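Local coordinates for protein luciferase-like monooxygenase (Streptomyces bottropensis, PDB 7BIP) that probably acts as a luciferase-like monooxygenase that uses molecular oxygen in the biosynthesis of the aromatic polyketide rishirilide, at residues 105-110 against 139-144; 79-84 against 127-132; 70-75 against 224-229. All coordinates share one frame; numbering follows the deposited sequence.

All three contacts belong to one luciferase-like TIM barrel. Contacts 1 and 2 share helix 126-142, their centres about 10 Å apart, and touch directly where Gly108 O approaches Phe130 CE1 at 3.3 Å. Contact 3 crosses the barrel interior, its centre about 16 Å from that of contact 1 and 22 Å from that of contact 2. Neighbouring strands link it to contact 1, with Thr75 OG1 2.9 Å from Gly106 O in a probable hydrogen bond. A calcium ion marks the outer end of contact 1, at Glu144. Lys41, seen to bind calcium in a structure of this protein, has its side chain about 3 Å from that of His229 and about 10 Å from that of Val105.

Contact 1 of 3, residues 105-110 against 139-144. With CA (calcium ion), chain C.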
loop_
_atom_site.group_PDB
_atom_site.type_symbol
_atom_site.label_atom_id
_atom_site.label_comp_id
_atom_site.label_asym_id
_atom_site.label_seq_id
_atom_site.Cartn_x
_atom_site.Cartn_y
_atom_site.Cartn_z
ATOM N N VAL A 105 8.630 -5.297 -10.700
ATOM C CA VAL A 105 8.315 -3.871 -10.596
ATOM C C VAL A 105 8.513 -3.209 -11.956
ATOM O O VAL A 105 9.643 -2.938 -12.382
ATOM C CB VAL A 105 9.146 -3.166 -9.525
ATOM C CG1 VAL A 105 8.688 -1.709 -9.424
ATOM C CG2 VAL A 105 8.972 -3.871 -8.183
ATOM N N GLY A 106 7.408 -2.904 -12.627
ATOM C CA GLY A 106 7.444 -2.011 -13.772
ATOM C C GLY A 106 7.339 -0.558 -13.335
ATOM O O GLY A 106 6.526 -0.207 -12.477
ATOM N N PHE A 107 8.194 0.276 -13.930
ATOM C CA PHE A 107 8.217 1.722 -13.742
ATOM C C PHE A 107 7.842 2.376 -15.068
ATOM O O PHE A 107 8.348 1.977 -16.117
ATOM C CB PHE A 107 9.616 2.239 -13.343
ATOM C CG PHE A 107 10.182 1.670 -12.050
ATOM C CD1 PHE A 107 10.255 2.466 -10.903
ATOM C CD2 PHE A 107 10.723 0.394 -12.003
ATOM C CE1 PHE A 107 10.807 1.974 -9.713
ATOM C CE2 PHE A 107 11.289 -0.108 -10.823
ATOM C CZ PHE A 107 11.326 0.689 -9.670
ATOM N N GLY A 108 6.975 3.394 -15.031
ATOM C CA GLY A 108 6.488 4.013 -16.247
ATOM C C GLY A 108 6.547 5.531 -16.198
ATOM O O GLY A 108 6.732 6.139 -15.145
ATOM N N ARG A 109 6.386 6.131 -17.376
ATOM C CA ARG A 109 6.297 7.578 -17.508
ATOM C C ARG A 109 4.844 8.015 -17.396
ATOM O O ARG A 109 3.930 7.321 -17.851
ATOM C CB ARG A 109 6.871 8.048 -18.847
ATOM C CG ARG A 109 8.276 7.564 -19.147
ATOM C CD ARG A 109 9.332 8.466 -18.537
ATOM N NE ARG A 109 9.085 9.890 -18.756
ATOM C CZ ARG A 109 9.486 10.568 -19.827
ATOM N NH1 ARG A 109 9.213 11.863 -19.932
ATOM N NH2 ARG A 109 10.155 9.956 -20.795
ATOM N N ALA A 110 4.632 9.170 -16.782
ATOM C CA ALA A 110 3.287 9.709 -16.751
ATOM C C ALA A 110 3.001 10.457 -18.050
ATOM O O ALA A 110 3.907 10.927 -18.743
ATOM C CB ALA A 110 3.109 10.638 -15.551
ATOM N N ARG A 139 19.225 1.616 -6.193
ATOM C CA ARG A 139 20.332 1.738 -5.251
ATOM C C ARG A 139 19.880 1.489 -3.823
ATOM O O ARG A 139 20.601 0.846 -3.052
ATOM C CB ARG A 139 20.979 3.118 -5.360
ATOM C CG ARG A 139 21.837 3.223 -6.561
ATOM C CD ARG A 139 22.856 4.325 -6.442
ATOM N NE ARG A 139 23.268 4.654 -7.786
ATOM C CZ ARG A 139 24.059 5.661 -8.115
ATOM N NH1 ARG A 139 24.561 6.462 -7.174
ATOM N NH2 ARG A 139 24.340 5.850 -9.398
ATOM N N LEU A 140 18.711 2.031 -3.438
ATOM C CA LEU A 140 18.196 1.787 -2.093
ATOM C C LEU A 140 17.970 0.303 -1.840
ATOM O O LEU A 140 18.132 -0.166 -0.707
ATOM C CB LEU A 140 16.903 2.578 -1.874
ATOM C CG LEU A 140 17.152 4.089 -1.696
ATOM C CD1 LEU A 140 15.871 4.881 -1.927
ATOM C CD2 LEU A 140 17.729 4.376 -0.308
ATOM N N TRP A 141 17.612 -0.459 -2.880
ATOM C CA TRP A 141 17.442 -1.898 -2.715
ATOM C C TRP A 141 18.774 -2.639 -2.701
ATOM O O TRP A 141 18.949 -3.591 -1.930
ATOM C CB TRP A 141 16.604 -2.467 -3.855
ATOM C CG TRP A 141 15.149 -2.146 -3.868
ATOM C CD1 TRP A 141 14.353 -1.782 -2.818
ATOM C CD2 TRP A 141 14.307 -2.211 -5.018
ATOM N NE1 TRP A 141 13.057 -1.600 -3.258
ATOM C CE2 TRP A 141 13.004 -1.864 -4.604
ATOM C CE3 TRP A 141 14.532 -2.514 -6.364
ATOM C CZ2 TRP A 141 11.927 -1.827 -5.484
ATOM C CZ3 TRP A 141 13.455 -2.481 -7.244
ATOM C CH2 TRP A 141 12.175 -2.134 -6.803
ATOM N N ALA A 142 19.705 -2.246 -3.574
ATOM C CA ALA A 142 20.892 -3.045 -3.834
ATOM C C ALA A 142 22.046 -2.740 -2.896
ATOM O O ALA A 142 22.939 -3.586 -2.746
ATOM C CB ALA A 142 21.374 -2.824 -5.274
ATOM N N GLU A 143 22.054 -1.562 -2.275
ATOM C CA GLU A 143 23.222 -1.060 -1.562
ATOM C C GLU A 143 22.833 -0.553 -0.175
ATOM O O GLU A 143 21.657 -0.384 0.153
ATOM C CB GLU A 143 23.912 0.084 -2.333
ATOM C CG GLU A 143 24.255 -0.224 -3.790
ATOM C CD GLU A 143 25.330 -1.280 -3.938
ATOM O OE1 GLU A 143 25.346 -1.967 -4.983
ATOM O OE2 GLU A 143 26.162 -1.424 -3.015
ATOM N N GLU A 144 23.863 -0.300 0.628
ATOM C CA GLU A 144 23.736 0.252 1.965
ATOM C C GLU A 144 24.617 1.490 2.059
ATOM O O GLU A 144 25.504 1.697 1.229
ATOM C CB GLU A 144 24.133 -0.773 3.032
ATOM C CG GLU A 144 23.323 -2.053 2.955
ATOM C CD GLU A 144 23.938 -3.114 2.051
ATOM O OE1 GLU A 144 25.181 -3.136 1.878
ATOM O OE2 GLU A 144 23.164 -3.939 1.521
HETATM CA CA CA C . 25.111 -5.318 0.839
HETATM O O HOH W 1 25.062 -4.522 -1.393
HETATM O O HOH W 2 27.458 -4.798 0.968
#
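The indole of Trp141 points its six-membered end at the rim of the Phe107 ring, so that Trp141 CH2 sits near the phenyl plane, 4.1 Å from Phe107 CZ. Relative to the indole, both partners approach obliquely, and Val105 CG2 reaches the same carbon, Trp141 CH2, at 3.9 Å. One indole corner, CH2, thus touches both a methyl group and a phenyl edge. The ring of His169 meets the indole as well, the two planes inclined by about 35°, while Leu92 of helix 85-98 touches both Trp141 and Val105.

The side chains of Val105 and Phe107 meet that of Trp141 from opposite directions, across a backbone separation of 12.2 Å between Val105 CA and Trp141 CA, a gap that the long indole largely spans. With chi1 at -176° Val105 CG1 lies anti to the backbone N, which leaves CG2, beside that N and anti to the carbonyl carbon, directed at the indole. Trp141 NE1 donates to the carbonyl of Ala89 in helix 85-98, and this bond helps to fix the rotation of the indole.

Beyond the end of the helix, where Glu143 leaves helical geometry, Glu144 grips a calcium ion with both carboxylate oxygens, OE1 at 2.4 Å and OE2 at 2.5 Å from the metal. Water 1, also a calcium ligand, donates to Ala142 O at 2.7 Å and so ties the metal to the helix terminus.

The chemistry thus divides in two. Strand 103-107 of the barrel wall and its outer helix are joined by buried apolar carbons whose fit depends on shape, and the charged calcium site lies just past the end of the helix, at the exposed Glu144.

Contact 2 of 3, residues 79-84 against 127-132; sequences LPVFTH and RARFDE
Val81 and Arg129 bring the two backbones to 5.5 Å between their CA atoms, close enough for a loop to lie almost against a helix. Residues 79-84 follow strand 72-78 and turn through a brief 3-10 segment at Pro80 and Val81, closed by Phe82 N donating to Leu79 O at 3.0 Å. Residues 127-132 are regular helix, with Asp131 N bonded to Arg127 O.

Two side-chain pairs carry the contact. Pro80 CG approaches the phenyl ring obliquely, 3.5 Å from Phe130 CD1, with Phe130 CE1 also near. Val81 lays CG2 across the aliphatic part of Arg129 at about a right angle, 3.6 Å from Arg129 CD. The valine adopts chi1 68°, which puts CG2 anti to the backbone N and facing the helix, while CG1 takes the crowded position between N and the carbonyl carbon and rests 3.5 Å above the centre of the Phe82 ring. A glycine in place of Pro80 would remove the pyrrolidine ring, and this would probably leave Phe130 CD1 and CE1 without their apolar neighbour and the turn less restrained.

In the fold, this beta-alpha loop at the C-terminal end of strand 72-78 clasps the start of helix 126-142 and leads into helix 85-98, whose N-terminus His84 caps through ND1 to Leu86 N. The His84 ring also meets Phe119 of the second subunit edge-to-face, while Phe82 stacks on Phe119 of its own chain in helix 113-119.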
loop_
_atom_site.group_PDB
_atom_site.type_symbol
_atom_site.label_atom_id
_atom_site.label_comp_id
_atom_site.label_asym_id
_atom_site.label_seq_id
_atom_site.Cartn_x
_atom_site.Cartn_y
_atom_site.Cartn_z
ATOM N N LEU A 79 4.754 5.180 -10.976
ATOM C CA LEU A 79 5.171 6.429 -11.613
ATOM C C LEU A 79 6.175 7.152 -10.723
ATOM O O LEU A 79 5.789 7.947 -9.853
ATOM C CB LEU A 79 3.960 7.322 -11.909
ATOM C CG LEU A 79 2.853 6.692 -12.770
ATOM C CD1 LEU A 79 1.689 7.676 -12.923
ATOM C CD2 LEU A 79 3.388 6.286 -14.141
ATOM N N PRO A 80 7.479 6.929 -10.904
ATOM C CA PRO A 80 8.452 7.559 -9.999
ATOM C C PRO A 80 8.368 9.075 -9.968
ATOM O O PRO A 80 8.734 9.672 -8.945
ATOM C CB PRO A 80 9.810 7.074 -10.537
ATOM C CG PRO A 80 9.534 6.445 -11.857
ATOM C CD PRO A 80 8.116 6.000 -11.853
ATOM N N VAL A 81 7.853 9.711 -11.029
ATOM C CA VAL A 81 7.783 11.172 -11.070
ATOM C C VAL A 81 6.920 11.730 -9.942
ATOM O O VAL A 81 7.120 12.876 -9.513
ATOM C CB VAL A 81 7.294 11.640 -12.461
ATOM C CG1 VAL A 81 5.836 11.252 -12.718
ATOM C CG2 VAL A 81 7.491 13.139 -12.636
ATOM N N PHE A 82 5.973 10.946 -9.422
ATOM C CA PHE A 82 5.000 11.479 -8.475
ATOM C C PHE A 82 5.226 10.987 -7.059
ATOM O O PHE A 82 4.352 11.156 -6.204
ATOM C CB PHE A 82 3.573 11.133 -8.907
ATOM C CG PHE A 82 3.164 11.800 -10.175
ATOM C CD1 PHE A 82 3.570 13.095 -10.446
ATOM C CD2 PHE A 82 2.397 11.124 -11.108
ATOM C CE1 PHE A 82 3.204 13.711 -11.634
ATOM C CE2 PHE A 82 2.022 11.738 -12.290
ATOM C CZ PHE A 82 2.439 13.027 -12.554
ATOM N N THR A 83 6.361 10.370 -6.785
ATOM C CA THR A 83 6.608 9.918 -5.439
ATOM C C THR A 83 8.047 10.267 -5.087
ATOM O O THR A 83 8.766 10.906 -5.862
ATOM C CB THR A 83 6.285 8.426 -5.305
ATOM O OG1 THR A 83 6.408 8.017 -3.936
ATOM C CG2 THR A 83 7.201 7.583 -6.193
ATOM N N HIS A 84 8.439 9.895 -3.892
ATOM C CA HIS A 84 9.803 10.010 -3.414
ATOM C C HIS A 84 10.457 8.636 -3.433
ATOM O O HIS A 84 9.839 7.657 -2.996
ATOM C CB HIS A 84 9.801 10.556 -1.988
ATOM C CG HIS A 84 11.136 11.034 -1.515
ATOM N ND1 HIS A 84 12.202 10.187 -1.307
ATOM C CD2 HIS A 84 11.565 12.275 -1.179
ATOM C CE1 HIS A 84 13.241 10.888 -0.890
ATOM N NE2 HIS A 84 12.878 12.153 -0.789
ATOM N N ARG A 127 11.532 13.279 -17.742
ATOM C CA ARG A 127 12.430 12.186 -18.121
ATOM C C ARG A 127 13.574 12.037 -17.124
ATOM O O ARG A 127 13.937 10.919 -16.739
ATOM C CB ARG A 127 12.998 12.395 -19.522
ATOM C CG ARG A 127 13.694 11.140 -20.049
ATOM C CD ARG A 127 15.211 11.292 -20.040
ATOM N NE ARG A 127 15.633 12.622 -20.489
ATOM C CZ ARG A 127 16.628 13.326 -19.949
ATOM N NH1 ARG A 127 16.927 14.521 -20.432
ATOM N NH2 ARG A 127 17.324 12.841 -18.926
ATOM N N ALA A 128 14.170 13.158 -16.705
ATOM C CA ALA A 128 15.217 13.076 -15.689
ATOM C C ALA A 128 14.654 12.594 -14.358
ATOM O O ALA A 128 15.293 11.798 -13.663
ATOM C CB ALA A 128 15.916 14.427 -15.522
ATOM N N ARG A 129 13.455 13.054 -13.988
ATOM C CA ARG A 129 12.838 12.569 -12.758
ATOM C C ARG A 129 12.608 11.064 -12.810
ATOM O O ARG A 129 12.747 10.370 -11.794
ATOM C CB ARG A 129 11.504 13.274 -12.520
ATOM C CG ARG A 129 11.621 14.742 -12.248
ATOM C CD ARG A 129 10.254 15.308 -11.857
ATOM N NE ARG A 129 10.320 16.708 -11.459
ATOM C CZ ARG A 129 10.439 17.134 -10.209
ATOM N NH1 ARG A 129 10.517 16.271 -9.196
ATOM N NH2 ARG A 129 10.484 18.439 -9.977
ATOM N N PHE A 130 12.210 10.555 -13.977
ATOM C CA PHE A 130 11.961 9.129 -14.125
ATOM C C PHE A 130 13.249 8.326 -13.987
ATOM O O PHE A 130 13.321 7.379 -13.192
ATOM C CB PHE A 130 11.301 8.857 -15.478
ATOM C CG PHE A 130 11.125 7.399 -15.778
ATOM C CD1 PHE A 130 10.042 6.711 -15.271
ATOM C CD2 PHE A 130 12.055 6.710 -16.546
ATOM C CE1 PHE A 130 9.873 5.363 -15.535
ATOM C CE2 PHE A 130 11.893 5.367 -16.805
ATOM C CZ PHE A 130 10.801 4.693 -16.307
ATOM N N ASP A 131 14.272 8.686 -14.762
ATOM C CA ASP A 131 15.524 7.931 -14.727
ATOM C C ASP A 131 16.159 7.985 -13.346
ATOM O O ASP A 131 16.663 6.970 -12.848
ATOM C CB ASP A 131 16.498 8.463 -15.775
ATOM C CG ASP A 131 16.096 8.089 -17.202
ATOM O OD1 ASP A 131 15.378 7.080 -17.405
ATOM O OD2 ASP A 131 16.507 8.816 -18.122
ATOM N N GLU A 132 16.153 9.164 -12.706
ATOM C CA GLU A 132 16.738 9.262 -11.372
ATOM C C GLU A 132 15.891 8.544 -10.333
ATOM O O GLU A 132 16.437 8.003 -9.367
ATOM C CB GLU A 132 16.952 10.726 -10.981
ATOM C CG GLU A 132 18.029 11.382 -11.826
ATOM C CD GLU A 132 18.581 12.650 -11.211
ATOM O OE1 GLU A 132 18.343 12.880 -10.007
ATOM O OE2 GLU A 132 19.258 13.408 -11.937
#

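Contact 3 of 3, residues 70-75 against 224-229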
loop_
_atom_site.group_PDB
_atom_site.type_symbol
_atom_site.label_atom_id
_atom_site.label_comp_id
_atom_site.label_asym_id
_atom_site.label_seq_id
_atom_site.Cartn_x
_atom_site.Cartn_y
_atom_site.Cartn_z
ATOM N N ARG A 70 0.733 -18.320 -5.533
ATOM C CA ARG A 70 1.759 -18.592 -6.542
ATOM C C ARG A 70 1.848 -17.544 -7.648
ATOM O O ARG A 70 2.927 -17.335 -8.219
ATOM C CB ARG A 70 1.539 -19.976 -7.158
ATOM C CG ARG A 70 0.218 -20.154 -7.859
ATOM C CD ARG A 70 0.197 -21.471 -8.620
ATOM N NE ARG A 70 -1.107 -21.738 -9.220
ATOM C CZ ARG A 70 -1.494 -22.936 -9.647
ATOM N NH1 ARG A 70 -0.671 -23.974 -9.541
ATOM N NH2 ARG A 70 -2.699 -23.098 -10.185
ATOM N N VAL A 71 0.733 -16.884 -7.964
ATOM C CA VAL A 71 0.739 -15.872 -9.010
ATOM C C VAL A 71 1.725 -14.751 -8.657
ATOM O O VAL A 71 1.833 -14.329 -7.499
ATOM C CB VAL A 71 -0.708 -15.372 -9.192
ATOM C CG1 VAL A 71 -1.138 -14.427 -8.057
ATOM C CG2 VAL A 71 -0.937 -14.785 -10.540
ATOM N N ARG A 72 2.464 -14.268 -9.649
ATOM C CA ARG A 72 3.320 -13.118 -9.380
ATOM C C ARG A 72 2.491 -11.831 -9.343
ATOM O O ARG A 72 1.359 -11.777 -9.826
ATOM C CB ARG A 72 4.436 -13.023 -10.423
ATOM C CG ARG A 72 5.358 -14.265 -10.417
ATOM C CD ARG A 72 6.670 -14.024 -11.173
ATOM N NE ARG A 72 7.547 -13.059 -10.498
ATOM C CZ ARG A 72 8.302 -13.329 -9.434
ATOM N NH1 ARG A 72 8.301 -14.540 -8.895
ATOM N NH2 ARG A 72 9.054 -12.369 -8.904
ATOM N N LEU A 73 3.061 -10.793 -8.727
ATOM C CA LEU A 73 2.422 -9.483 -8.622
ATOM C C LEU A 73 3.280 -8.475 -9.371
ATOM O O LEU A 73 4.482 -8.386 -9.122
ATOM C CB LEU A 73 2.272 -9.052 -7.150
ATOM C CG LEU A 73 1.382 -9.859 -6.203
ATOM C CD1 LEU A 73 0.040 -10.252 -6.843
ATOM C CD2 LEU A 73 2.109 -11.091 -5.717
ATOM N N VAL A 74 2.678 -7.712 -10.288
ATOM C CA VAL A 74 3.458 -6.832 -11.157
ATOM C C VAL A 74 2.864 -5.430 -11.172
ATOM O O VAL A 74 1.669 -5.259 -11.431
ATOM C CB VAL A 74 3.541 -7.379 -12.594
ATOM C CG1 VAL A 74 4.534 -6.541 -13.422
ATOM C CG2 VAL A 74 3.931 -8.853 -12.591
ATOM N N THR A 75 3.703 -4.420 -10.936
ATOM C CA THR A 75 3.260 -3.047 -11.157
ATOM C C THR A 75 3.391 -2.705 -12.638
ATOM O O THR A 75 4.443 -2.921 -13.248
ATOM C CB THR A 75 4.047 -2.044 -10.300
ATOM O OG1 THR A 75 5.458 -2.141 -10.547
ATOM C CG2 THR A 75 3.789 -2.291 -8.819
ATOM N N THR A 224 15.166 -12.865 -20.827
ATOM C CA THR A 224 14.232 -13.976 -20.906
ATOM C C THR A 224 12.850 -13.450 -21.285
ATOM O O THR A 224 12.620 -12.242 -21.381
ATOM C CB THR A 224 14.146 -14.732 -19.584
ATOM O OG1 THR A 224 13.429 -13.934 -18.632
ATOM C CG2 THR A 224 15.538 -15.045 -19.044
ATOM N N GLU A 225 11.906 -14.372 -21.476
ATOM C CA GLU A 225 10.548 -13.957 -21.802
ATOM C C GLU A 225 9.896 -13.174 -20.669
ATOM O O GLU A 225 8.941 -12.433 -20.919
ATOM C CB GLU A 225 9.688 -15.175 -22.165
ATOM C CG GLU A 225 9.625 -16.244 -21.097
ATOM C CD GLU A 225 8.732 -17.398 -21.496
ATOM O OE1 GLU A 225 8.626 -18.375 -20.726
ATOM O OE2 GLU A 225 8.126 -17.329 -22.580
ATOM N N GLU A 226 10.400 -13.294 -19.439
ATOM C CA GLU A 226 9.851 -12.510 -18.335
ATOM C C GLU A 226 10.397 -11.086 -18.284
ATOM O O GLU A 226 9.916 -10.282 -17.472
ATOM C CB GLU A 226 10.102 -13.223 -17.005
ATOM C CG GLU A 226 9.145 -14.377 -16.769
ATOM C CD GLU A 226 9.467 -15.174 -15.528
ATOM O OE1 GLU A 226 10.566 -15.765 -15.479
ATOM O OE2 GLU A 226 8.617 -15.218 -14.609
ATOM N N ASP A 227 11.358 -10.746 -19.142
ATOM C CA ASP A 227 11.916 -9.401 -19.200
ATOM C C ASP A 227 11.193 -8.501 -20.189
ATOM O O ASP A 227 11.549 -7.327 -20.310
ATOM C CB ASP A 227 13.402 -9.462 -19.569
ATOM C CG ASP A 227 14.251 -9.990 -18.441
ATOM O OD1 ASP A 227 14.116 -9.470 -17.311
ATOM O OD2 ASP A 227 15.043 -10.927 -18.677
ATOM N N ILE A 228 10.194 -9.019 -20.904
ATOM C CA ILE A 228 9.493 -8.269 -21.937
ATOM C C ILE A 228 8.001 -8.439 -21.688
ATOM O O ILE A 228 7.481 -9.560 -21.779
ATOM C CB ILE A 228 9.865 -8.748 -23.348
ATOM C CG1 ILE A 228 11.359 -8.532 -23.623
ATOM C CG2 ILE A 228 9.030 -8.039 -24.401
ATOM C CD1 ILE A 228 11.830 -9.246 -24.874
ATOM N N HIS A 229 7.321 -7.337 -21.364
ATOM C CA HIS A 229 5.901 -7.340 -21.026
ATOM C C HIS A 229 5.115 -6.508 -22.029
ATOM O O HIS A 229 5.569 -5.448 -22.454
ATOM C CB HIS A 229 5.652 -6.751 -19.627
ATOM C CG HIS A 229 5.912 -7.701 -18.500
ATOM N ND1 HIS A 229 5.046 -7.847 -17.436
ATOM C CD2 HIS A 229 6.958 -8.525 -18.250
ATOM C CE1 HIS A 229 5.540 -8.735 -16.589
ATOM N NE2 HIS A 229 6.701 -9.156 -17.058
#
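Arg72 and Glu226 carry opposite charges and cross at about a right angle, yet form no salt bridge: Glu226 OE2 lies nearest the methylene CD of Arg72, at 4.1 Å, and stays 4.8 Å from Arg72 NE. Their planes stand 81° apart, and each polar end is engaged elsewhere, Arg72 NE with Asp104 and Glu226 OE2 with His38. Some electrostatic attraction may remain. The contact spans the interior of the TIM barrel, joining strand 72-78 to the beginning of strand 228-236, which are not neighbours in the sheet.

One layer further along the strands, Val74 and His229 approach from opposite directions, Val74 CG1 meeting His229 CE1 obliquely at 4.0 Å. Val74 CG1 is anti to the backbone N (chi1 -172°), an orientation that extends this methyl towards the imidazole. His229 ND1 is hydrogen-bonded to Lys41 NZ, so the ring has a polar anchor on strand 39-42 as well as its apolar neighbour.

The turn entering strand 228-236 is tied internally. Thr224 OG1 accepts from Glu226 N in an ST turn, and Asp227 OD2 receives Thr224 N at 2.9 Å through its anti lone pair.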